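Local structure of myosin-I heavy chain (5EJY) at residues A[56-59]-A[60-64]; A[185-189]-A[190-194]; A[326-330]-A[331-335]; A[316-319]-A[320-324]; A[485-488]-A[489-493]. The protein forms a MyTH4-FERM unit (MF1) in the tail of a class VII myosin, an actin-based motor with ATPase activity that acts in the early steps of phagocytosis and adhesion. All blocks are in the same frame, centred on the assembly; numbering follows the deposited sequence. Where two conformers were deposited one is given.

Contact 1. Residues A[56-59]-A[60-64]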
# COMPACT_ATOMS: atom_id res chain seq x y z
N THR A 56 13.38 -10.35 29.24
CA THR A 56 13.47 -9.58 30.47
C THR A 56 14.47 -8.44 30.27
O THR A 56 14.21 -7.30 30.63
CB THR A 56 13.92 -10.45 31.66
OG1 THR A 56 12.95 -11.48 31.88
CG2 THR A 56 14.07 -9.62 32.92
N LYS A 57 15.62 -8.77 29.69
CA LYS A 57 16.66 -7.78 29.44
C LYS A 57 16.19 -6.69 28.48
O LYS A 57 16.44 -5.51 28.68
CB LYS A 57 17.92 -8.45 28.86
CG LYS A 57 19.02 -7.45 28.53
CD LYS A 57 20.22 -8.11 27.83
CE LYS A 57 19.90 -8.50 26.39
NZ LYS A 57 19.84 -7.32 25.46
N VAL A 58 15.50 -7.11 27.42
CA VAL A 58 14.98 -6.16 26.44
C VAL A 58 13.90 -5.24 27.05
O VAL A 58 13.82 -4.06 26.73
CB VAL A 58 14.43 -6.89 25.21
CG1 VAL A 58 13.67 -5.91 24.29
CG2 VAL A 58 15.57 -7.57 24.44
N ALA A 59 13.07 -5.79 27.92
CA ALA A 59 12.03 -4.98 28.57
C ALA A 59 12.66 -3.83 29.34
O ALA A 59 12.17 -2.70 29.32
CB ALA A 59 11.18 -5.83 29.49
N VAL A 60 13.75 -4.13 30.04
CA VAL A 60 14.50 -3.11 30.75
C VAL A 60 15.08 -2.06 29.80
O VAL A 60 15.04 -0.87 30.10
CB VAL A 60 15.63 -3.72 31.62
CG1 VAL A 60 16.54 -2.64 32.16
CG2 VAL A 60 15.03 -4.56 32.77
N GLU A 61 15.59 -2.50 28.65
CA GLU A 61 16.11 -1.57 27.65
C GLU A 61 14.99 -0.69 27.07
O GLU A 61 15.19 0.49 26.81
CB GLU A 61 16.79 -2.33 26.50
CG GLU A 61 18.03 -3.10 26.91
CD GLU A 61 18.60 -3.94 25.77
OE1 GLU A 61 17.90 -4.12 24.74
OE2 GLU A 61 19.74 -4.42 25.91
N ILE A 62 13.83 -1.30 26.84
CA ILE A 62 12.69 -0.56 26.33
C ILE A 62 12.35 0.59 27.28
O ILE A 62 12.08 1.72 26.86
CB ILE A 62 11.47 -1.50 26.14
CG1 ILE A 62 11.67 -2.33 24.86
CG2 ILE A 62 10.15 -0.68 26.12
CD1 ILE A 62 10.70 -3.50 24.68
N PHE A 63 12.38 0.32 28.58
CA PHE A 63 12.06 1.36 29.54
C PHE A 63 13.05 2.51 29.45
O PHE A 63 12.66 3.68 29.48
CB PHE A 63 11.99 0.83 30.97
CG PHE A 63 11.38 1.81 31.94
CD1 PHE A 63 10.00 1.93 32.04
CD2 PHE A 63 12.17 2.63 32.71
CE1 PHE A 63 9.43 2.85 32.92
CE2 PHE A 63 11.61 3.55 33.60
CZ PHE A 63 10.24 3.66 33.70
N SER A 64 14.33 2.20 29.30
CA SER A 64 15.33 3.24 29.06
C SER A 64 15.01 4.05 27.80
O SER A 64 15.20 5.27 27.79
CB SER A 64 16.73 2.64 28.97
OG SER A 64 17.03 1.91 30.15
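Val58 and Ile62 meet one helical turn apart on the buried side of helix 53-70, and here the packing is close. CG1 of Val58 lies 3.8 Å from CD1 of Ile62, the two side chains slanting across each other. Ile62 turns CG1 beside its own backbone N (chi1 -77°), which lays that branch back along the helix, over the carbonyl oxygen of Val58. The same oxygen takes the backbone N of Ile62 at 2.8 Å. Around this pair Phe90 and Ile91 of helix 81-97 close in on Ile62, while Gln108 of helix 102-112 donates its side-chain amide to Ala59 O.

The other flank is looser and polar. Lys57 sends its chain out extended, then bends at its last two torsions, both near +70°, to bring NZ back to OE2 of Glu61 at 2.9 Å. NZ comes from above the carboxylate plane, 47° out of it, in a hydrogen-bonded salt bridge. The other oxygen, Glu61 OE1, stands 3.8 Å from Lys57 NZ and also borders Val58. A long, weak ion pair with Glu54 gives Lys57 a second acidic neighbour. An alanine in place of Glu61 would probably leave the ammonium without its close carboxylate mate and let the bent lysine chain swing into solvent.

An i to i+4 salt bridge beside an i to i+4 apolar pair is characteristic of an amphipathic helix, here one in the helical bundle of the MyTH4 domain.

Contact 2. Residues A[185-189]-A[190-194]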
# COMPACT_ATOMS: atom_id res chain seq x y z
N GLN A 185 4.50 -3.63 9.32
CA GLN A 185 5.73 -2.87 9.46
C GLN A 185 5.63 -1.83 10.57
O GLN A 185 4.53 -1.40 10.93
CB GLN A 185 6.09 -2.16 8.13
CG GLN A 185 6.05 -3.06 6.88
CD GLN A 185 7.01 -4.26 6.97
OE1 GLN A 185 8.03 -4.20 7.66
NE2 GLN A 185 6.68 -5.36 6.28
N VAL A 186 6.78 -1.43 11.08
CA VAL A 186 6.89 -0.30 12.00
C VAL A 186 6.73 1.01 11.22
O VAL A 186 7.29 1.17 10.13
CB VAL A 186 8.27 -0.33 12.70
CG1 VAL A 186 8.53 0.97 13.46
CG2 VAL A 186 8.36 -1.56 13.63
N PRO A 187 5.95 1.96 11.77
CA PRO A 187 5.77 3.27 11.13
C PRO A 187 7.08 3.93 10.68
O PRO A 187 8.07 3.93 11.42
CB PRO A 187 5.12 4.10 12.24
CG PRO A 187 4.31 3.12 12.98
CD PRO A 187 5.07 1.81 12.95
N SER A 188 7.07 4.49 9.47
CA SER A 188 8.16 5.32 8.99
C SER A 188 8.19 6.63 9.77
O SER A 188 7.24 6.97 10.47
CB SER A 188 7.95 5.66 7.51
OG SER A 188 6.75 6.37 7.33
N VAL A 189 9.27 7.39 9.63
CA VAL A 189 9.33 8.71 10.25
C VAL A 189 8.19 9.63 9.82
O VAL A 189 7.64 10.39 10.62
CB VAL A 189 10.68 9.41 9.98
CG1 VAL A 189 10.62 10.87 10.48
CG2 VAL A 189 11.81 8.65 10.64
N THR A 190 7.82 9.58 8.55
CA THR A 190 6.74 10.45 8.07
C THR A 190 5.42 10.14 8.77
O THR A 190 4.67 11.04 9.14
CB THR A 190 6.54 10.33 6.56
OG1 THR A 190 7.79 10.57 5.90
CG2 THR A 190 5.53 11.35 6.08
N GLU A 191 5.15 8.86 8.97
CA GLU A 191 3.93 8.46 9.66
C GLU A 191 3.97 8.86 11.14
O GLU A 191 2.98 9.36 11.68
CB GLU A 191 3.70 6.95 9.50
CG GLU A 191 2.44 6.44 10.20
CD GLU A 191 2.31 4.92 10.14
OE1 GLU A 191 3.09 4.26 9.40
OE2 GLU A 191 1.42 4.37 10.83
N LEU A 192 5.10 8.64 11.79
CA LEU A 192 5.25 9.00 13.21
C LEU A 192 5.05 10.49 13.44
O LEU A 192 4.45 10.90 14.43
CB LEU A 192 6.62 8.56 13.75
CG LEU A 192 6.83 7.05 13.89
CD1 LEU A 192 8.28 6.74 14.17
CD2 LEU A 192 5.94 6.49 15.00
N GLU A 193 5.54 11.30 12.51
CA GLU A 193 5.34 12.75 12.59
C GLU A 193 3.86 13.11 12.61
O GLU A 193 3.42 13.92 13.43
CB GLU A 193 6.09 13.47 11.47
CG GLU A 193 7.60 13.41 11.66
CD GLU A 193 8.39 13.98 10.49
OE1 GLU A 193 7.96 13.80 9.32
OE2 GLU A 193 9.45 14.59 10.74
N SER A 194 3.09 12.51 11.71
CA SER A 194 1.63 12.70 11.69
C SER A 194 0.95 12.19 12.96
O SER A 194 0.11 12.87 13.54
CB SER A 194 1.03 11.99 10.48
OG SER A 194 1.44 12.60 9.27
O HOH W 1 4.82 4.48 7.50
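Ser188 O receives Leu192 N at 3.0 Å in a nearly straight bond (166° at the hydrogen), and Val189 O likewise accepts Glu193 N, so the first turn of helix 189-196 is closed from its start. Ser188 is the N-cap. Its OG, set between backbone N and carbonyl carbon (chi1 60°), turns to Glu191 N, but at 3.4 Å this capping bond is weak. A water completes the join: it accepts from Ser188 N and donates to Glu191 OE1, 2.6 Å away.

Glu191 OE2 has a salt bridge to Arg183 and a hydrogen bond from Ser219. The chain reaches back extended from CG, and its carboxylate comes to rest against the Pro187 ring, with Glu191 OE1 3.3 Å from Pro187 CA and OE2 3.8 Å from Pro187 CG. With an alanine here, Arg183 and Ser219 are likely to lose this carboxylate and the proline ring its cover.

Outward from there, Leu192 CD2 packs on Pro187 CB at 3.7 Å, and the leucine side chain also touches Tyr85 of helix 81-97. Val189 CG1 meets the carboxylate carbon of Glu193 at 3.8 Å.

Val189 N bonds to Glu272 of helix 264-277, which ties the helix start across to the neighbouring ubiquitin-like lobe of the FERM domain. The buried Glu191, met by Arg183, Ser219 and the water, is likely to stay ionised.

Contact 3. Residues A[326-330]-A[331-335]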
# COMPACT_ATOMS: atom_id res chain seq x y z
N ASN A 326 7.79 -5.48 -23.43
CA ASN A 326 7.36 -6.76 -22.85
C ASN A 326 5.96 -7.15 -23.31
O ASN A 326 5.58 -8.31 -23.21
CB ASN A 326 7.38 -6.71 -21.32
CG ASN A 326 8.78 -6.75 -20.75
OD1 ASN A 326 9.67 -7.38 -21.31
ND2 ASN A 326 8.97 -6.09 -19.62
N TYR A 327 5.20 -6.17 -23.79
CA TYR A 327 3.82 -6.40 -24.20
C TYR A 327 3.62 -6.24 -25.71
O TYR A 327 2.76 -6.90 -26.30
CB TYR A 327 2.88 -5.42 -23.46
CG TYR A 327 2.78 -5.65 -21.97
CD1 TYR A 327 2.56 -6.92 -21.45
CD2 TYR A 327 2.88 -4.58 -21.07
CE1 TYR A 327 2.45 -7.12 -20.07
CE2 TYR A 327 2.77 -4.78 -19.70
CZ TYR A 327 2.56 -6.05 -19.21
OH TYR A 327 2.46 -6.25 -17.85
N CYS A 328 4.39 -5.35 -26.33
CA CYS A 328 4.21 -5.05 -27.75
C CYS A 328 5.54 -4.68 -28.40
O CYS A 328 6.29 -3.85 -27.88
CB CYS A 328 3.21 -3.89 -27.92
SG CYS A 328 2.93 -3.36 -29.63
N LYS A 329 5.84 -5.31 -29.54
CA LYS A 329 7.08 -5.04 -30.25
C LYS A 329 6.81 -4.52 -31.67
O LYS A 329 7.73 -4.29 -32.45
CB LYS A 329 7.96 -6.30 -30.30
CG LYS A 329 8.23 -6.95 -28.94
CD LYS A 329 9.13 -8.18 -29.06
CE LYS A 329 9.25 -8.93 -27.73
NZ LYS A 329 9.73 -8.05 -26.61
N ASP A 330 5.53 -4.33 -31.99
CA ASP A 330 5.12 -3.90 -33.32
C ASP A 330 5.28 -2.39 -33.51
O ASP A 330 4.45 -1.60 -33.05
CB ASP A 330 3.67 -4.32 -33.57
CG ASP A 330 3.16 -3.87 -34.92
OD1 ASP A 330 3.79 -2.99 -35.54
OD2 ASP A 330 2.12 -4.40 -35.36
N GLN A 331 6.35 -1.99 -34.20
CA GLN A 331 6.64 -0.57 -34.38
C GLN A 331 5.58 0.13 -35.23
O GLN A 331 5.23 1.29 -34.95
CB GLN A 331 8.01 -0.38 -35.02
CG GLN A 331 9.20 -0.81 -34.18
CD GLN A 331 10.47 -0.85 -35.00
OE1 GLN A 331 10.43 -1.14 -36.20
NE2 GLN A 331 11.60 -0.54 -34.38
N ASP A 332 5.09 -0.55 -36.26
CA ASP A 332 4.04 0.02 -37.09
C ASP A 332 2.85 0.41 -36.22
O ASP A 332 2.31 1.51 -36.35
CB ASP A 332 3.57 -0.97 -38.16
CG ASP A 332 4.53 -1.07 -39.34
OD1 ASP A 332 5.44 -0.22 -39.49
OD2 ASP A 332 4.36 -2.02 -40.14
N TYR A 333 2.43 -0.51 -35.36
CA TYR A 333 1.28 -0.24 -34.49
C TYR A 333 1.55 0.92 -33.55
O TYR A 333 0.73 1.83 -33.42
CB TYR A 333 0.90 -1.48 -33.68
CG TYR A 333 -0.27 -1.20 -32.76
CD1 TYR A 333 -0.07 -0.74 -31.47
CD2 TYR A 333 -1.57 -1.39 -33.20
CE1 TYR A 333 -1.15 -0.47 -30.63
CE2 TYR A 333 -2.65 -1.13 -32.38
CZ TYR A 333 -2.43 -0.68 -31.09
OH TYR A 333 -3.52 -0.43 -30.28
N GLN A 334 2.71 0.89 -32.89
CA GLN A 334 3.05 1.95 -31.96
C GLN A 334 3.06 3.29 -32.68
O GLN A 334 2.60 4.31 -32.16
CB GLN A 334 4.40 1.66 -31.30
CG GLN A 334 4.37 0.40 -30.42
CD GLN A 334 5.76 -0.04 -29.99
OE1 GLN A 334 6.73 0.12 -30.73
NE2 GLN A 334 5.85 -0.60 -28.79
N ILE A 335 3.56 3.27 -33.91
CA ILE A 335 3.59 4.46 -34.74
C ILE A 335 2.19 4.99 -34.99
O ILE A 335 1.96 6.19 -34.94
CB ILE A 335 4.26 4.19 -36.11
CG1 ILE A 335 5.76 3.99 -35.93
CG2 ILE A 335 4.03 5.35 -37.06
CD1 ILE A 335 6.41 5.12 -35.17
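Asp330 and Tyr333 cross at about a right angle at the start of helix 331-346, with the carboxylate and ring planes 58° apart. The carboxylate of Asp330 sits against the first carbon of the tyrosine side chain, its CG 3.5 Å from Tyr333 CB. With CG anti to the backbone N (chi1 178°), the aspartate carries OD1 forward over the open end of the helix. There Tyr333 N binds it at 2.8 Å in a nearly straight bond, meeting OD1 from above the carboxylate plane (66° out of it). This makes Asp330 the N-cap, and its own carbonyl oxygen adds the first regular helical bond, from Gln334 N at 3.0 Å.

The side chain of Tyr333 sets out toward the preceding residues, but its end leads away, toward Leu400. Cys328 SG stands oblique to the ring, 5.4 Å from its centroid, in a sulfur-aromatic contact. Other parts of the lobe hold the tyrosine too: OH bonds to Leu400 O, and the ring makes an edge-to-face pair with His404.

Gln334 runs extended alongside the cap, back toward the residues before the helix. Its CG lies 3.3 Å from Asp330 O and 4.1 Å from Cys328 SG, and its NE2 is bonded to Leu322 O at the end of helix 304-322. Cys328 SG receives a weak hydrogen bond from Asp330 N.

A negative oxygen at the N-terminal end of the helix faces the positive end of the helix dipole, which would be expected to favour the ionised aspartate. Nearby Asp332 is a like charge, but its carboxylate is paired with Arg374.

Contact 4. Residues A[316-319]-A[320-324]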
# COMPACT_ATOMS: atom_id res chain seq x y z
N HIS A 316 -5.12 5.56 -21.18
CA HIS A 316 -3.75 6.01 -20.92
C HIS A 316 -2.87 4.84 -20.51
O HIS A 316 -1.71 4.74 -20.91
CB HIS A 316 -3.72 7.07 -19.82
CG HIS A 316 -4.37 8.36 -20.21
ND1 HIS A 316 -5.64 8.70 -19.81
CD2 HIS A 316 -3.92 9.40 -20.95
CE1 HIS A 316 -5.95 9.89 -20.30
NE2 HIS A 316 -4.92 10.33 -20.99
N GLN A 317 -3.43 3.97 -19.67
CA GLN A 317 -2.73 2.78 -19.18
C GLN A 317 -2.40 1.82 -20.33
O GLN A 317 -1.27 1.36 -20.45
CB GLN A 317 -3.60 2.08 -18.15
CG GLN A 317 -3.19 0.66 -17.78
CD GLN A 317 -4.09 0.08 -16.70
OE1 GLN A 317 -4.61 0.81 -15.86
NE2 GLN A 317 -4.31 -1.23 -16.74
N LEU A 318 -3.40 1.50 -21.14
CA LEU A 318 -3.21 0.60 -22.27
C LEU A 318 -2.21 1.14 -23.28
O LEU A 318 -1.35 0.41 -23.77
CB LEU A 318 -4.55 0.32 -22.94
CG LEU A 318 -4.55 -0.62 -24.16
CD1 LEU A 318 -3.87 -1.96 -23.84
CD2 LEU A 318 -5.98 -0.83 -24.58
N PHE A 319 -2.34 2.42 -23.61
CA PHE A 319 -1.39 3.08 -24.50
C PHE A 319 0.02 2.89 -23.98
O PHE A 319 0.92 2.49 -24.72
CB PHE A 319 -1.70 4.58 -24.59
CG PHE A 319 -0.78 5.34 -25.50
CD1 PHE A 319 -1.19 5.73 -26.76
CD2 PHE A 319 0.50 5.69 -25.07
CE1 PHE A 319 -0.35 6.45 -27.59
CE2 PHE A 319 1.35 6.41 -25.90
CZ PHE A 319 0.93 6.78 -27.16
N ASN A 320 0.22 3.17 -22.69
CA ASN A 320 1.54 3.02 -22.09
C ASN A 320 2.03 1.57 -22.08
O ASN A 320 3.21 1.31 -22.30
CB ASN A 320 1.57 3.60 -20.68
CG ASN A 320 1.40 5.10 -20.68
OD1 ASN A 320 1.77 5.78 -21.64
ND2 ASN A 320 0.85 5.64 -19.59
N ASP A 321 1.12 0.63 -21.84
CA ASP A 321 1.52 -0.77 -21.87
C ASP A 321 1.91 -1.19 -23.29
O ASP A 321 2.83 -1.98 -23.47
CB ASP A 321 0.41 -1.67 -21.33
CG ASP A 321 0.29 -1.62 -19.81
OD1 ASP A 321 1.26 -1.21 -19.14
OD2 ASP A 321 -0.76 -2.01 -19.29
N LEU A 322 1.23 -0.66 -24.30
CA LEU A 322 1.53 -1.04 -25.69
C LEU A 322 2.82 -0.39 -26.18
O LEU A 322 3.32 -0.72 -27.26
CB LEU A 322 0.33 -0.76 -26.60
CG LEU A 322 -0.89 -1.59 -26.23
CD1 LEU A 322 -2.08 -1.30 -27.13
CD2 LEU A 322 -0.53 -3.09 -26.28
N PHE A 323 3.36 0.52 -25.37
CA PHE A 323 4.67 1.12 -25.63
C PHE A 323 5.76 0.38 -24.85
O PHE A 323 6.94 0.74 -24.90
CB PHE A 323 4.68 2.62 -25.26
CG PHE A 323 4.41 3.55 -26.44
CD1 PHE A 323 3.61 3.15 -27.49
CD2 PHE A 323 4.97 4.82 -26.48
CE1 PHE A 323 3.36 3.99 -28.57
CE2 PHE A 323 4.73 5.67 -27.55
CZ PHE A 323 3.92 5.25 -28.60
N ASN A 324 5.35 -0.67 -24.14
CA ASN A 324 6.25 -1.48 -23.34
C ASN A 324 6.66 -2.71 -24.15
O ASN A 324 5.80 -3.49 -24.54
CB ASN A 324 5.51 -1.91 -22.06
CG ASN A 324 6.38 -2.71 -21.10
OD1 ASN A 324 7.31 -3.41 -21.51
ND2 ASN A 324 6.08 -2.62 -19.81
O HOH W 2 -0.34 7.51 -21.91
O HOH W 3 -3.42 -2.83 -19.30
O HOH W 4 0.67 1.16 -17.81
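Asn320 comes first, stepping back onto the last turn of helix 304-322: its N bonds to His316 O at 3.1 Å, and its side chain folds over that same carbonyl. A water donates to both His316 O and Asn320 OD1, bridging the two. The amide stands nearly upright to the Phe319 ring, their planes 85° apart, with Asn320 OD1 3.7 Å from Phe319 CD2.

Asp321 lies side by side with Gln317, both pointing the same way, and two waters link them. One accepts from Gln317 NE2 and gives to Asp321 OD2, 2.8 Å away; the other donates to Gln317 O and Asp321 OD1. Gln317 OE1 itself takes Lys291 N.

Leu322 turns the contact apolar. Its CD1 meets Leu318 CD1 at 3.8 Å, the leucine chains slanting past one another, and Leu401 of helix 390-402 touches both.

Phe323 closes the series past the regular helical turns, where its N makes a weak bond to Phe319 O and a further bond to Asn320 O. Its chi1 of -95° is displaced from the usual staggered value and swings the ring back, so that Phe319 CE2 lies over the centre of one face, 3.8 Å above the plane. The two ring planes are inclined at 39°.

Polar groups of Asn320, Asp321 and Gln317 thus meet water, while leucines and rings form two apolar faces, the rings against helix 331-346.

Contact 5. Residues A[485-488]-A[489-493]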
# COMPACT_ATOMS: atom_id res chain seq x y z
N GLN A 485 2.22 -12.09 -6.52
CA GLN A 485 0.97 -11.78 -5.84
C GLN A 485 -0.10 -11.27 -6.81
O GLN A 485 -1.28 -11.58 -6.67
CB GLN A 485 1.19 -10.80 -4.69
CG GLN A 485 -0.07 -10.46 -3.91
CD GLN A 485 0.19 -9.51 -2.76
OE1 GLN A 485 0.72 -9.92 -1.73
NE2 GLN A 485 -0.14 -8.24 -2.93
N LYS A 486 0.31 -10.47 -7.80
CA LYS A 486 -0.61 -9.97 -8.80
C LYS A 486 -1.25 -11.13 -9.57
O LYS A 486 -2.47 -11.18 -9.74
CB LYS A 486 0.09 -9.02 -9.79
CG LYS A 486 -0.85 -8.40 -10.81
CD LYS A 486 -0.12 -7.51 -11.82
CE LYS A 486 -1.10 -6.91 -12.85
NZ LYS A 486 -0.46 -6.05 -13.91
N LEU A 487 -0.41 -12.06 -10.02
CA LEU A 487 -0.92 -13.19 -10.79
C LEU A 487 -1.87 -14.06 -9.96
O LEU A 487 -2.96 -14.39 -10.41
CB LEU A 487 0.25 -14.03 -11.34
CG LEU A 487 -0.16 -15.21 -12.23
CD1 LEU A 487 -1.12 -14.74 -13.32
CD2 LEU A 487 1.09 -15.82 -12.84
N VAL A 488 -1.46 -14.43 -8.75
CA VAL A 488 -2.32 -15.21 -7.86
C VAL A 488 -3.65 -14.51 -7.59
O VAL A 488 -4.72 -15.12 -7.69
CB VAL A 488 -1.62 -15.51 -6.50
CG1 VAL A 488 -2.62 -16.09 -5.48
CG2 VAL A 488 -0.43 -16.45 -6.70
N SER A 489 -3.60 -13.23 -7.23
CA SER A 489 -4.84 -12.52 -6.90
C SER A 489 -5.74 -12.33 -8.12
O SER A 489 -6.96 -12.36 -8.00
CB SER A 489 -4.56 -11.17 -6.20
OG SER A 489 -3.92 -10.27 -7.07
N LEU A 490 -5.15 -12.16 -9.30
CA LEU A 490 -5.96 -12.05 -10.51
C LEU A 490 -6.72 -13.36 -10.73
O LEU A 490 -7.90 -13.36 -11.03
CB LEU A 490 -5.09 -11.76 -11.73
CG LEU A 490 -4.55 -10.34 -11.86
CD1 LEU A 490 -3.57 -10.26 -13.03
CD2 LEU A 490 -5.71 -9.35 -12.03
N ILE A 491 -6.02 -14.48 -10.58
CA ILE A 491 -6.68 -15.76 -10.79
C ILE A 491 -7.83 -15.92 -9.80
O ILE A 491 -8.96 -16.26 -10.17
CB ILE A 491 -5.71 -16.94 -10.70
CG1 ILE A 491 -4.70 -16.84 -11.85
CG2 ILE A 491 -6.48 -18.27 -10.75
CD1 ILE A 491 -3.58 -17.90 -11.82
N LYS A 492 -7.55 -15.64 -8.52
CA LYS A 492 -8.58 -15.75 -7.50
C LYS A 492 -9.76 -14.79 -7.70
O LYS A 492 -10.91 -15.17 -7.51
CB LYS A 492 -7.96 -15.57 -6.11
CG LYS A 492 -6.98 -16.70 -5.75
CD LYS A 492 -6.46 -16.55 -4.34
CE LYS A 492 -5.99 -17.89 -3.78
NZ LYS A 492 -4.81 -18.42 -4.50
N GLU A 493 -9.47 -13.54 -8.07
CA GLU A 493 -10.53 -12.55 -8.25
C GLU A 493 -11.41 -12.80 -9.48
O GLU A 493 -12.63 -12.63 -9.42
CB GLU A 493 -9.94 -11.14 -8.32
CG GLU A 493 -9.24 -10.70 -7.05
CD GLU A 493 -10.21 -10.20 -6.00
OE1 GLU A 493 -11.43 -10.47 -6.11
OE2 GLU A 493 -9.76 -9.51 -5.06
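Helix 484-499 is the C-terminal helix of the FERM domain, packed on the strands of its last lobe, and Leu490 shows how one side chain leans on the previous turn. Leu490 CB stands 3.3 Å from Lys486 O. Leu490 CG, anti to the carbonyl carbon (chi1 -75°), settles closer still, 3.1 Å from Lys486 O, which also accepts Leu490 N. At the tip Leu490 CD1 lies alongside the lysine chain, 4.0 Å from Lys486 CG in one of the lysine's two conformers, both side chains pointing the same way. Beyond them Leu490 reaches Val412 and Leu431 in the sheet. In that conformer the extended lysine carries its NZ to Leu411 O.

The next apolar pair turns toward the strands as well: Leu487 CD1 and Ile491 CD1 approach to 4.3 Å, the leucine against Leu429 and Val467, the isoleucine against Leu431 and Ile469.

Ser489 has its OG folded back over the preceding turn, within 3.0 Å of Gln485 O and 3.2 Å of Lys486 O. Its one proton could serve either acceptor, and Lys292 NZ is a further hydrogen-bond partner of the hydroxyl. The backbone N of Ser489 is bonded to Gln485 O, so that carbonyl has two polar groups of the serine close by.

On a neighbouring flank Val488 and Lys492 run side by side. The lysine bends at its last torsion (chi4 67°), and this returns Lys492 NZ to within 3.3 Å of Val488 CG1.

How the contacts relate
The five contacts follow the chain in the order 1, 2, 4, 3, 5, from the MyTH4 domain to the end of the FERM domain. Contacts 1 and 2 share the MyTH4 range with centres 22 Å apart, and helix 81-97 packs against both. Contacts 3 and 4 are direct neighbours in the central FERM lobe, their centres 10 Å apart, where Tyr327 CB packs on Asp321 O at 3.4 Å. Contact 5 approaches contact 3 to about 5 Å between nearest atoms without touching it. Contacts 1 and 3, 61 Å apart at their centres, lie on opposite sides of the chain's centre. A bound polyethylene glycol, probably from crystallisation, lies about 3 Å from the side chain of Glu61.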